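Local coordinates for 0.19 alpha-amylase inhibitor (PDB 1HSS), which inhibits alpha-amylases as a secreted homodimeric protein of wheat kernels, and is also an allergen recognised by IgE, at residues P18-L23 with Q43-I48; I48-R53 with P102-A107; A56-L61 with K116-Y121. One frame throughout, in Å; residues are numbered along the deposited sequence.

Contact 1 (P18-L23 with Q43-I48); sequences PACRPL and QQLAHI
The carboxamide of Gln44 lies against the methyl of Ala19 and the ring of Pro18, and Gln44 contributes the largest share of the surface hidden between residues 18-23 and 43-48. Its oxygen takes the backbone N-H of Ala19: Ala19 N and Gln44 OE1 are 2.9 Å apart, with an N-H...O angle of 156°. The donor is tilted slightly from the amide plane and comes in well off the C=O direction, at a C=O...N angle of 122°. Carbon packs round the same oxygen, Ala19 CB standing 3.2 Å from Gln44 OE1 and Pro18 CD 3.3 Å from it. Pro18 N is also near but has no hydrogen to give, leaving Ala19 N to Gln44 OE1 as the only hydrogen bond between the two segments. The other amide atoms rest on the Ala19 methyl, Gln44 CD at 3.5 Å and Gln44 NE2 at 3.6 Å from Ala19 CB. From CG the Gln44 chain runs extended, crossing the Pro18 side chain at about a right angle and carrying the amide from helix 35-46 to the segment leading into helix 20-27. These helices belong to the disulfide-rich helical fold of the cereal trypsin/alpha-amylase inhibitor family, and Cys20 is joined to Cys41, three residues before Gln44, so a covalent link and a polar one tie the same two elements. On the buried side, Cys20 SG meets Leu45 CG at 4.5 Å, a loose apolar touch. Leu45 brings its branched end toward residues 18-23 and also packs on Ile95 and Leu101, while Ala19 touches Asp40 one turn back along helix 35-46.

Contact 2 (I48-R53 with P102-A107); sequences ISEWCR and PIVVDA
An ST turn in the connection between helices 35-46 and 53-67 lies against strand 103-104; along the backbones Glu50 is nearest Ile103 and Trp51 nearest Val104. The turn closes where Ser49 OG accepts Trp51 N at 3.0 Å. Glu50 O then receives Val104 N at 3.0 Å, the N-H standing well above the carbonyl plane, and the same oxygen lies 3.3 Å from Ile103 CA in a CA-H...O contact. Arg53 NH2 reaches Pro102 O at 3.1 Å, in the carbonyl plane and on a lone pair, although the oxygen sits 22° out of the guanidinium plane. The Arg53 chain is bent at chi2 and chi3, and its NH1 turns back to Ile48 O in a weak bond, so one guanidinium bridges both segments. Glu50 lays CG 3.4 Å from Pro102 O, and a water donates to Glu50 OE1 (2.8 Å) and to Ile103 O (2.9 Å). Val104 CG2 lies over one face of the six-membered ring of Trp51, a CH-pi placement whose closeness is doubtful because the modelled carbons sit too near, while the CA of Ala107 lies at the ring's edge. Beyond, Asp106 OD1 is hydrogen-bonded to Ser108 OG and forms a salt bridge with Arg84 of the second subunit. Ile103 pairs through its backbone with Ala112 of antiparallel strand 111-112, and its side chain leans on Cys54 in the first turn of helix 53-67.

Contact 3 (A56-L61 with K116-Y121); sequences ALYSML and KDVAAY
Helix 53-67 and the short helix 116-119 approach each other most closely at Tyr58 and Val118, whose CA atoms are 5.3 Å apart. The contact packs the C-terminal helix of this disulfide-rich helical fold onto helix 53-67, the two also joined by the Cys54-Cys115 disulfide. Val118 fits against the helix backbone here: its CG2 lies 3.7 Å from Tyr58 N and also touches the CB atoms of Leu57 and Tyr58, while Val118 CG1 meets Leu61 CD2 at 4.0 Å. Two tyrosines close one end of the interface in a T-shaped (edge-to-face) pair. Tyr121 presents its CD2 edge to a face of Tyr58, nearest at 3.6 Å from Tyr121 CD2 to Tyr58 CZ and off-centre toward the rim; the ring centroids are 5.3 Å apart and the planes make 63°. With CG opposite the backbone N (chi1 -177°), Tyr121, just past the end of helix 116-119, turns its ring back toward helix 53-67. One face of the Tyr121 ring takes Leu61 CD2 in a CH-pi contact, 4.2 Å from the centroid, and the Tyr121 hydroxyl is hydrogen-bonded to Asp62 OD1 on that helix. Tyr58 turns its own edge to helix 116-119, CE2 lying 3.6 Å from Asp117 O, which is in the ring plane. Around this buried core, Leu61 reaches Val88 and Val118 reaches Ala92, both on helix 85-92. No hydrogen bond crosses between the two segments, so aliphatic and aromatic packing carries the contact, and the Tyr121-Asp62 hydrogen bond holds one ring's hydroxyl to helix 53-67.

From the N terminus, contact 1 comes first, closing a 19-residue loop that holds most of helix 35-46. Contact 2 opens as contact 1 ends, the two sharing Ile48; it spans 48 residues and brings the strand 103-104 back to the start of helix 53-67. Contact 3 opens inside that loop, on helix 53-67, and ends beyond it on helix 116-119, so contacts 2 and 3 cross; contact 1 is in series with both, and none nests. Helix 53-67 is the common neighbour: Met60 packs on Cys20 and Arg21 of contact 1, and Ala56 on Ile48. Val105 of contact 2 meets Lys116 of contact 3, and segments 102-107 and 116-121 both touch the second subunit.

Contact 1 (P18-L23 with Q43-I48)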
ATOM      1  N   PRO A  18       9.509  10.107 -12.612  1.00 23.34           N
ATOM      2  CA  PRO A  18      10.470   9.240 -13.301  1.00 19.99           C
ATOM      3  C   PRO A  18      11.147   8.236 -12.367  1.00 20.06           C
ATOM      4  O   PRO A  18      11.338   7.073 -12.726  1.00 24.43           O
ATOM      5  CB  PRO A  18      11.479  10.223 -13.876  1.00 21.15           C
ATOM      6  CG  PRO A  18      10.738  11.485 -13.994  1.00 24.00           C
ATOM      7  CD  PRO A  18       9.821  11.529 -12.829  1.00 22.11           C
ATOM      8  N   ALA A  19      11.465   8.684 -11.151  1.00 21.30           N
ATOM      9  CA  ALA A  19      12.193   7.869 -10.189  1.00 19.68           C
ATOM     10  C   ALA A  19      11.329   6.779  -9.580  1.00 17.45           C
ATOM     11  O   ALA A  19      11.833   5.822  -9.016  1.00 18.48           O
ATOM     12  CB  ALA A  19      12.731   8.745  -9.104  1.00 18.76           C
ATOM     13  N   CYS A  20      10.019   6.935  -9.670  1.00 17.62           N
ATOM     14  CA  CYS A  20       9.127   5.971  -9.055  1.00 18.26           C
ATOM     15  C   CYS A  20       8.790   4.832  -9.984  1.00 18.33           C
ATOM     16  O   CYS A  20       8.293   3.803  -9.550  1.00 19.30           O
ATOM     17  CB  CYS A  20       7.837   6.649  -8.563  1.00 18.90           C
ATOM     18  SG  CYS A  20       8.127   7.870  -7.244  1.00 18.28           S
ATOM     19  N   ARG A  21       9.075   5.009 -11.262  1.00 18.42           N
ATOM     20  CA  ARG A  21       8.713   4.018 -12.249  1.00 21.39           C
ATOM     21  C   ARG A  21       9.547   2.748 -12.074  1.00 24.09           C
ATOM     22  O   ARG A  21       9.017   1.635 -12.062  1.00 23.43           O
ATOM     23  CB  ARG A  21       8.849   4.625 -13.655  1.00 19.78           C
ATOM     24  CG  ARG A  21       7.674   5.544 -13.959  1.00 23.16           C
ATOM     25  CD  ARG A  21       7.982   6.883 -14.594  1.00 31.03           C
ATOM     26  NE  ARG A  21       7.487   6.929 -15.965  1.00 33.18           N
ATOM     27  CZ  ARG A  21       6.478   7.672 -16.422  1.00 28.86           C
ATOM     28  NH1 ARG A  21       6.074   8.764 -15.800  1.00 27.77           N
ATOM     29  NH2 ARG A  21       6.017   7.422 -17.634  1.00 32.58           N
ATOM     30  N   PRO A  22      10.850   2.900 -11.809  1.00 23.88           N
ATOM     31  CA  PRO A  22      11.645   1.714 -11.503  1.00 21.22           C
ATOM     32  C   PRO A  22      11.296   1.067 -10.159  1.00 21.54           C
ATOM     33  O   PRO A  22      11.382  -0.136 -10.010  1.00 23.51           O
ATOM     34  CB  PRO A  22      13.082   2.241 -11.535  1.00 24.52           C
ATOM     35  CG  PRO A  22      12.956   3.716 -11.395  1.00 24.88           C
ATOM     36  CD  PRO A  22      11.718   4.038 -12.147  1.00 22.39           C
ATOM     37  N   LEU A  23      10.907   1.870  -9.181  1.00 22.89           N
ATOM     38  CA  LEU A  23      10.432   1.355  -7.911  1.00 19.32           C
ATOM     39  C   LEU A  23       9.223   0.444  -8.102  1.00 19.16           C
ATOM     40  O   LEU A  23       9.202  -0.665  -7.592  1.00 20.69           O
ATOM     41  CB  LEU A  23      10.046   2.510  -7.004  1.00 20.09           C
ATOM     42  CG  LEU A  23       9.418   2.045  -5.693  1.00 22.22           C
ATOM     43  CD1 LEU A  23      10.463   1.298  -4.899  1.00 24.39           C
ATOM     44  CD2 LEU A  23       8.896   3.228  -4.888  1.00 19.93           C
ATOM     45  N   GLN A  43      11.630  11.256  -2.596  1.00 19.44           N
ATOM     46  CA  GLN A  43      12.096  12.626  -2.796  1.00 22.36           C
ATOM     47  C   GLN A  43      11.256  13.395  -3.812  1.00 20.77           C
ATOM     48  O   GLN A  43      10.843  14.529  -3.565  1.00 24.36           O
ATOM     49  CB  GLN A  43      13.550  12.587  -3.250  1.00 21.75           C
ATOM     50  CG  GLN A  43      14.048  13.826  -3.978  1.00 22.95           C
ATOM     51  CD  GLN A  43      14.549  14.909  -3.046  1.00 26.65           C
ATOM     52  OE1 GLN A  43      14.271  14.899  -1.844  1.00 22.63           O
ATOM     53  NE2 GLN A  43      15.220  15.904  -3.614  1.00 29.83           N
ATOM     54  N   GLN A  44      11.018  12.773  -4.961  1.00 20.11           N
ATOM     55  CA  GLN A  44      10.099  13.295  -5.970  1.00 19.82           C
ATOM     56  C   GLN A  44       8.638  13.430  -5.503  1.00 21.74           C
ATOM     57  O   GLN A  44       8.004  14.450  -5.766  1.00 25.57           O
ATOM     58  CB  GLN A  44      10.159  12.420  -7.224  1.00 27.07           C
ATOM     59  CG  GLN A  44      11.101  12.945  -8.297  1.00 31.75           C
ATOM     60  CD  GLN A  44      11.374  11.953  -9.434  1.00 32.54           C
ATOM     61  OE1 GLN A  44      10.595  11.029  -9.699  1.00 30.71           O
ATOM     62  NE2 GLN A  44      12.495  12.148 -10.108  1.00 31.40           N
ATOM     63  N   LEU A  45       8.108  12.426  -4.799  1.00 20.23           N
ATOM     64  CA  LEU A  45       6.774  12.534  -4.197  1.00 19.53           C
ATOM     65  C   LEU A  45       6.678  13.645  -3.149  1.00 19.58           C
ATOM     66  O   LEU A  45       5.714  14.407  -3.145  1.00 21.55           O
ATOM     67  CB  LEU A  45       6.339  11.210  -3.565  1.00 14.90           C
ATOM     68  CG  LEU A  45       5.550  10.248  -4.462  1.00 16.69           C
ATOM     69  CD1 LEU A  45       5.369   8.921  -3.769  1.00 14.49           C
ATOM     70  CD2 LEU A  45       4.200  10.855  -4.849  1.00 15.83           C
ATOM     71  N   ALA A  46       7.726  13.794  -2.334  1.00 19.62           N
ATOM     72  CA  ALA A  46       7.757  14.777  -1.250  1.00 18.03           C
ATOM     73  C   ALA A  46       7.552  16.212  -1.743  1.00 20.55           C
ATOM     74  O   ALA A  46       6.921  17.027  -1.068  1.00 20.80           O
ATOM     75  CB  ALA A  46       9.076  14.674  -0.490  1.00 19.84           C
ATOM     76  N   HIS A  47       8.015  16.499  -2.953  1.00 22.49           N
ATOM     77  CA  HIS A  47       7.896  17.842  -3.516  1.00 28.19           C
ATOM     78  C   HIS A  47       6.513  18.194  -4.044  1.00 27.75           C
ATOM     79  O   HIS A  47       6.201  19.359  -4.252  1.00 31.89           O
ATOM     80  CB  HIS A  47       8.907  18.035  -4.634  1.00 37.46           C
ATOM     81  CG  HIS A  47      10.321  17.840  -4.197  1.00 52.33           C
ATOM     82  ND1 HIS A  47      11.372  17.748  -5.087  1.00 62.49           N
ATOM     83  CD2 HIS A  47      10.854  17.669  -2.964  1.00 54.68           C
ATOM     84  CE1 HIS A  47      12.494  17.538  -4.419  1.00 63.45           C
ATOM     85  NE2 HIS A  47      12.206  17.488  -3.128  1.00 62.09           N
ATOM     86  N   ILE A  48       5.717  17.184  -4.338  1.00 24.86           N
ATOM     87  CA  ILE A  48       4.356  17.404  -4.780  1.00 25.18           C
ATOM     88  C   ILE A  48       3.480  17.568  -3.548  1.00 25.64           C
ATOM     89  O   ILE A  48       3.788  17.003  -2.495  1.00 25.69           O
ATOM     90  CB  ILE A  48       3.876  16.209  -5.655  1.00 23.75           C
ATOM     91  CG1 ILE A  48       4.797  16.108  -6.883  1.00 23.25           C
ATOM     92  CG2 ILE A  48       2.409  16.385  -6.070  1.00 22.08           C
ATOM     93  CD1 ILE A  48       4.735  14.794  -7.617  1.00 23.87           C
TER

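Contact 2 (I48-R53 with P102-A107)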
ATOM      1  N   ILE A  48       5.717  17.184  -4.338  1.00 24.86           N
ATOM      2  CA  ILE A  48       4.356  17.404  -4.780  1.00 25.18           C
ATOM      3  C   ILE A  48       3.480  17.568  -3.548  1.00 25.64           C
ATOM      4  O   ILE A  48       3.788  17.003  -2.495  1.00 25.69           O
ATOM      5  CB  ILE A  48       3.876  16.209  -5.655  1.00 23.75           C
ATOM      6  CG1 ILE A  48       4.797  16.108  -6.883  1.00 23.25           C
ATOM      7  CG2 ILE A  48       2.409  16.385  -6.070  1.00 22.08           C
ATOM      8  CD1 ILE A  48       4.735  14.794  -7.617  1.00 23.87           C
ATOM      9  N   SER A  49       2.480  18.444  -3.635  1.00 25.18           N
ATOM     10  CA  SER A  49       1.610  18.720  -2.499  1.00 25.01           C
ATOM     11  C   SER A  49       0.756  17.515  -2.119  1.00 23.27           C
ATOM     12  O   SER A  49       0.439  16.679  -2.959  1.00 22.40           O
ATOM     13  CB  SER A  49       0.725  19.929  -2.808  1.00 24.87           C
ATOM     14  OG  SER A  49      -0.619  19.550  -3.013  1.00 30.58           O
ATOM     15  N   GLU A  50       0.312  17.489  -0.870  1.00 21.87           N
ATOM     16  CA  GLU A  50      -0.594  16.451  -0.353  1.00 22.91           C
ATOM     17  C   GLU A  50      -1.801  16.212  -1.248  1.00 21.79           C
ATOM     18  O   GLU A  50      -2.353  15.108  -1.293  1.00 20.05           O
ATOM     19  CB  GLU A  50      -1.105  16.855   1.022  1.00 23.75           C
ATOM     20  CG  GLU A  50      -0.240  16.415   2.154  1.00 37.79           C
ATOM     21  CD  GLU A  50      -0.849  16.722   3.521  1.00 45.66           C
ATOM     22  OE1 GLU A  50      -2.092  16.896   3.608  1.00 45.88           O
ATOM     23  OE2 GLU A  50      -0.079  16.755   4.520  1.00 51.58           O
ATOM     24  N   TRP A  51      -2.259  17.292  -1.877  1.00 22.01           N
ATOM     25  CA  TRP A  51      -3.441  17.267  -2.722  1.00 24.04           C
ATOM     26  C   TRP A  51      -3.196  16.617  -4.082  1.00 23.00           C
ATOM     27  O   TRP A  51      -4.125  16.127  -4.712  1.00 22.53           O
ATOM     28  CB  TRP A  51      -3.957  18.688  -2.912  1.00 29.09           C
ATOM     29  CG  TRP A  51      -4.438  19.303  -1.633  1.00 39.40           C
ATOM     30  CD1 TRP A  51      -3.685  19.965  -0.707  1.00 40.72           C
ATOM     31  CD2 TRP A  51      -5.795  19.339  -1.149  1.00 46.49           C
ATOM     32  NE1 TRP A  51      -4.485  20.417   0.314  1.00 43.41           N
ATOM     33  CE2 TRP A  51      -5.784  20.045   0.069  1.00 48.32           C
ATOM     34  CE3 TRP A  51      -7.021  18.854  -1.637  1.00 53.52           C
ATOM     35  CZ2 TRP A  51      -6.952  20.274   0.816  1.00 54.49           C
ATOM     36  CZ3 TRP A  51      -8.183  19.086  -0.891  1.00 53.50           C
ATOM     37  CH2 TRP A  51      -8.136  19.786   0.318  1.00 49.98           C
ATOM     38  N   CYS A  52      -1.951  16.626  -4.546  1.00 20.67           N
ATOM     39  CA  CYS A  52      -1.665  16.218  -5.915  1.00 18.63           C
ATOM     40  C   CYS A  52      -0.800  14.985  -6.013  1.00 19.14           C
ATOM     41  O   CYS A  52      -0.481  14.542  -7.112  1.00 21.60           O
ATOM     42  CB  CYS A  52      -0.996  17.353  -6.676  1.00 20.63           C
ATOM     43  SG  CYS A  52      -2.081  18.795  -6.854  1.00 25.24           S
ATOM     44  N   ARG A  53      -0.410  14.434  -4.869  1.00 16.79           N
ATOM     45  CA  ARG A  53       0.448  13.252  -4.842  1.00 18.60           C
ATOM     46  C   ARG A  53      -0.199  12.031  -5.506  1.00 18.16           C
ATOM     47  O   ARG A  53       0.451  11.341  -6.270  1.00 22.76           O
ATOM     48  CB  ARG A  53       0.835  12.920  -3.400  1.00 17.32           C
ATOM     49  CG  ARG A  53       2.317  12.988  -3.106  1.00 14.95           C
ATOM     50  CD  ARG A  53       2.739  14.194  -2.257  1.00 17.64           C
ATOM     51  NE  ARG A  53       2.775  13.936  -0.832  1.00 16.17           N
ATOM     52  CZ  ARG A  53       3.321  14.746   0.080  1.00 13.41           C
ATOM     53  NH1 ARG A  53       4.198  15.684  -0.230  1.00 13.30           N
ATOM     54  NH2 ARG A  53       3.066  14.533   1.350  1.00 14.51           N
ATOM     55  N   PRO A 102       1.689  11.592   3.533  1.00 18.44           N
ATOM     56  CA  PRO A 102       0.225  11.665   3.511  1.00 19.63           C
ATOM     57  C   PRO A 102      -0.334  12.397   2.292  1.00 21.00           C
ATOM     58  O   PRO A 102       0.356  13.155   1.599  1.00 20.94           O
ATOM     59  CB  PRO A 102      -0.121  12.381   4.827  1.00 21.67           C
ATOM     60  CG  PRO A 102       1.072  13.224   5.108  1.00 21.85           C
ATOM     61  CD  PRO A 102       2.261  12.451   4.590  1.00 16.85           C
ATOM     62  N   ILE A 103      -1.567  12.053   1.976  1.00 19.57           N
ATOM     63  CA  ILE A 103      -2.271  12.626   0.848  1.00 19.94           C
ATOM     64  C   ILE A 103      -3.606  13.145   1.399  1.00 22.03           C
ATOM     65  O   ILE A 103      -3.970  12.803   2.522  1.00 20.53           O
ATOM     66  CB  ILE A 103      -2.473  11.537  -0.264  1.00 16.34           C
ATOM     67  CG1 ILE A 103      -3.185  10.301   0.289  1.00 18.44           C
ATOM     68  CG2 ILE A 103      -1.123  11.045  -0.746  1.00 13.87           C
ATOM     69  CD1 ILE A 103      -4.669  10.239  -0.001  1.00 22.88           C
ATOM     70  N   VAL A 104      -4.271  14.073   0.714  1.00 25.22           N
ATOM     71  CA  VAL A 104      -5.638  14.366   1.116  1.00 28.80           C
ATOM     72  C   VAL A 104      -6.648  13.736   0.167  1.00 28.45           C
ATOM     73  O   VAL A 104      -6.458  13.749  -1.051  1.00 28.81           O
ATOM     74  CB  VAL A 104      -5.899  15.880   1.333  1.00 28.46           C
ATOM     75  CG1 VAL A 104      -4.614  16.652   1.291  1.00 24.59           C
ATOM     76  CG2 VAL A 104      -6.913  16.386   0.360  1.00 33.42           C
ATOM     77  N   VAL A 105      -7.560  12.962   0.761  1.00 29.68           N
ATOM     78  CA  VAL A 105      -8.413  12.026   0.036  1.00 32.51           C
ATOM     79  C   VAL A 105      -9.395  12.741  -0.882  1.00 38.28           C
ATOM     80  O   VAL A 105      -9.635  12.316  -2.008  1.00 42.59           O
ATOM     81  CB  VAL A 105      -9.195  11.123   1.003  1.00 28.89           C
ATOM     82  CG1 VAL A 105     -10.007  10.104   0.225  1.00 26.65           C
ATOM     83  CG2 VAL A 105      -8.242  10.409   1.934  1.00 28.33           C
ATOM     84  N   ASP A 106      -9.945  13.845  -0.399  1.00 43.59           N
ATOM     85  CA  ASP A 106     -10.719  14.731  -1.254  1.00 48.28           C
ATOM     86  C   ASP A 106     -10.983  16.101  -0.612  1.00 50.80           C
ATOM     87  O   ASP A 106     -10.342  16.480   0.371  1.00 50.68           O
ATOM     88  CB  ASP A 106     -12.040  14.057  -1.650  1.00 47.82           C
ATOM     89  CG  ASP A 106     -12.859  13.604  -0.446  1.00 48.21           C
ATOM     90  OD1 ASP A 106     -12.694  14.153   0.664  1.00 43.65           O
ATOM     91  OD2 ASP A 106     -13.700  12.705  -0.624  1.00 49.36           O
ATOM     92  N   ALA A 107     -12.023  16.765  -1.103  1.00 53.94           N
ATOM     93  CA  ALA A 107     -12.309  18.151  -0.759  1.00 55.72           C
ATOM     94  C   ALA A 107     -12.543  18.379   0.731  1.00 55.83           C
ATOM     95  O   ALA A 107     -12.306  19.480   1.242  1.00 58.98           O
ATOM     96  CB  ALA A 107     -13.509  18.635  -1.557  1.00 58.03           C
TER
HETATM   97  O   HOH W   1      -3.154  14.593   4.691  1.00 29.32           O

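Contact 3 (A56-L61 with K116-Y121)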
ATOM      1  N   ALA A  56      -0.240  12.772  -9.335  1.00 16.86           N
ATOM      2  CA  ALA A  56       1.064  12.416  -9.899  1.00 15.95           C
ATOM      3  C   ALA A  56       1.239  10.915 -10.133  1.00 15.62           C
ATOM      4  O   ALA A  56       1.706  10.507 -11.193  1.00 19.61           O
ATOM      5  CB  ALA A  56       2.157  12.918  -9.027  1.00  6.98           C
ATOM      6  N   LEU A  57       0.796  10.102  -9.177  1.00 17.25           N
ATOM      7  CA  LEU A  57       0.875   8.642  -9.283  1.00 17.76           C
ATOM      8  C   LEU A  57      -0.056   8.071 -10.361  1.00 18.22           C
ATOM      9  O   LEU A  57       0.331   7.181 -11.105  1.00 16.94           O
ATOM     10  CB  LEU A  57       0.566   7.991  -7.921  1.00 16.57           C
ATOM     11  CG  LEU A  57       1.735   7.961  -6.935  1.00 13.75           C
ATOM     12  CD1 LEU A  57       1.238   7.685  -5.546  1.00 16.14           C
ATOM     13  CD2 LEU A  57       2.751   6.929  -7.355  1.00 13.10           C
ATOM     14  N   TYR A  58      -1.285   8.576 -10.437  1.00 22.18           N
ATOM     15  CA  TYR A  58      -2.235   8.186 -11.485  1.00 19.95           C
ATOM     16  C   TYR A  58      -1.662   8.452 -12.889  1.00 21.68           C
ATOM     17  O   TYR A  58      -1.652   7.570 -13.750  1.00 22.08           O
ATOM     18  CB  TYR A  58      -3.534   8.961 -11.287  1.00 16.25           C
ATOM     19  CG  TYR A  58      -4.692   8.376 -12.016  1.00 19.05           C
ATOM     20  CD1 TYR A  58      -4.909   8.668 -13.353  1.00 20.94           C
ATOM     21  CD2 TYR A  58      -5.571   7.530 -11.381  1.00 18.62           C
ATOM     22  CE1 TYR A  58      -5.980   8.126 -14.049  1.00 23.44           C
ATOM     23  CE2 TYR A  58      -6.641   6.973 -12.060  1.00 24.49           C
ATOM     24  CZ  TYR A  58      -6.848   7.274 -13.400  1.00 25.71           C
ATOM     25  OH  TYR A  58      -7.919   6.735 -14.095  1.00 24.88           O
ATOM     26  N   SER A  59      -1.135   9.660 -13.075  1.00 22.23           N
ATOM     27  CA  SER A  59      -0.478  10.087 -14.309  1.00 22.50           C
ATOM     28  C   SER A  59       0.680   9.176 -14.684  1.00 22.22           C
ATOM     29  O   SER A  59       0.842   8.821 -15.846  1.00 23.77           O
ATOM     30  CB  SER A  59       0.033  11.532 -14.156  1.00 21.38           C
ATOM     31  OG  SER A  59       0.792  11.965 -15.272  1.00 22.51           O
ATOM     32  N   MET A  60       1.533   8.863 -13.712  1.00 23.88           N
ATOM     33  CA  MET A  60       2.655   7.934 -13.914  1.00 21.44           C
ATOM     34  C   MET A  60       2.216   6.543 -14.402  1.00 20.46           C
ATOM     35  O   MET A  60       2.720   6.058 -15.407  1.00 23.65           O
ATOM     36  CB  MET A  60       3.445   7.781 -12.613  1.00 23.14           C
ATOM     37  CG  MET A  60       4.648   6.851 -12.713  1.00 23.40           C
ATOM     38  SD  MET A  60       5.214   6.218 -11.119  1.00 23.14           S
ATOM     39  CE  MET A  60       3.943   5.162 -10.770  1.00 20.88           C
ATOM     40  N   LEU A  61       1.264   5.929 -13.689  1.00 18.63           N
ATOM     41  CA  LEU A  61       0.719   4.609 -14.010  1.00 21.72           C
ATOM     42  C   LEU A  61       0.067   4.577 -15.386  1.00 25.12           C
ATOM     43  O   LEU A  61       0.205   3.605 -16.118  1.00 26.60           O
ATOM     44  CB  LEU A  61      -0.317   4.214 -12.963  1.00 18.73           C
ATOM     45  CG  LEU A  61      -0.904   2.827 -13.164  1.00 17.39           C
ATOM     46  CD1 LEU A  61       0.223   1.818 -13.070  1.00 15.78           C
ATOM     47  CD2 LEU A  61      -1.977   2.570 -12.128  1.00 17.17           C
ATOM     48  N   LYS A 116      -6.812   5.777  -3.394  1.00 22.67           N
ATOM     49  CA  LYS A 116      -7.895   4.900  -3.875  1.00 26.19           C
ATOM     50  C   LYS A 116      -8.260   5.072  -5.352  1.00 26.03           C
ATOM     51  O   LYS A 116      -8.654   4.113  -6.020  1.00 28.65           O
ATOM     52  CB  LYS A 116      -9.151   5.054  -3.012  1.00 26.54           C
ATOM     53  CG  LYS A 116      -9.844   6.390  -3.130  1.00 28.14           C
ATOM     54  CD  LYS A 116     -11.026   6.452  -2.179  1.00 33.85           C
ATOM     55  CE  LYS A 116     -11.621   7.852  -2.108  1.00 34.06           C
ATOM     56  NZ  LYS A 116     -12.499   8.154  -3.267  1.00 35.38           N
ATOM     57  N   ASP A 117      -8.049   6.274  -5.878  1.00 27.75           N
ATOM     58  CA  ASP A 117      -8.253   6.546  -7.301  1.00 27.85           C
ATOM     59  C   ASP A 117      -7.274   5.766  -8.197  1.00 25.30           C
ATOM     60  O   ASP A 117      -7.687   5.143  -9.171  1.00 21.77           O
ATOM     61  CB  ASP A 117      -8.168   8.062  -7.570  1.00 33.75           C
ATOM     62  CG  ASP A 117      -6.867   8.717  -7.020  1.00 35.48           C
ATOM     63  OD1 ASP A 117      -6.471   8.463  -5.853  1.00 31.48           O
ATOM     64  OD2 ASP A 117      -6.295   9.575  -7.735  1.00 39.83           O
ATOM     65  N   VAL A 118      -6.032   5.640  -7.735  1.00 24.71           N
ATOM     66  CA  VAL A 118      -5.009   4.857  -8.424  1.00 22.21           C
ATOM     67  C   VAL A 118      -5.252   3.344  -8.309  1.00 22.66           C
ATOM     68  O   VAL A 118      -4.966   2.597  -9.239  1.00 22.44           O
ATOM     69  CB  VAL A 118      -3.601   5.202  -7.867  1.00 20.05           C
ATOM     70  CG1 VAL A 118      -2.525   4.346  -8.539  1.00 14.90           C
ATOM     71  CG2 VAL A 118      -3.312   6.673  -8.068  1.00 16.59           C
ATOM     72  N   ALA A 119      -5.756   2.889  -7.160  1.00 23.81           N
ATOM     73  CA  ALA A 119      -6.115   1.478  -6.972  1.00 26.24           C
ATOM     74  C   ALA A 119      -7.281   1.021  -7.874  1.00 28.81           C
ATOM     75  O   ALA A 119      -7.434  -0.161  -8.179  1.00 30.74           O
ATOM     76  CB  ALA A 119      -6.451   1.220  -5.510  1.00 21.82           C
ATOM     77  N   ALA A 120      -8.078   1.975  -8.324  1.00 28.49           N
ATOM     78  CA  ALA A 120      -9.216   1.689  -9.175  1.00 31.75           C
ATOM     79  C   ALA A 120      -8.993   1.986 -10.661  1.00 31.51           C
ATOM     80  O   ALA A 120      -9.919   1.949 -11.451  1.00 30.74           O
ATOM     81  CB  ALA A 120     -10.408   2.455  -8.674  1.00 30.16           C
ATOM     82  N   TYR A 121      -7.773   2.340 -11.027  1.00 34.79           N
ATOM     83  CA  TYR A 121      -7.391   2.550 -12.426  1.00 37.42           C
ATOM     84  C   TYR A 121      -7.901   1.418 -13.360  1.00 43.26           C
ATOM     85  O   TYR A 121      -7.898   0.247 -12.977  1.00 44.46           O
ATOM     86  CB  TYR A 121      -5.856   2.688 -12.484  1.00 29.75           C
ATOM     87  CG  TYR A 121      -5.272   2.971 -13.846  1.00 28.89           C
ATOM     88  CD1 TYR A 121      -4.966   1.928 -14.710  1.00 31.40           C
ATOM     89  CD2 TYR A 121      -5.069   4.270 -14.281  1.00 25.18           C
ATOM     90  CE1 TYR A 121      -4.495   2.164 -15.960  1.00 30.99           C
ATOM     91  CE2 TYR A 121      -4.599   4.524 -15.535  1.00 29.85           C
ATOM     92  CZ  TYR A 121      -4.317   3.462 -16.376  1.00 32.98           C
ATOM     93  OH  TYR A 121      -3.873   3.673 -17.663  1.00 33.83           O
TER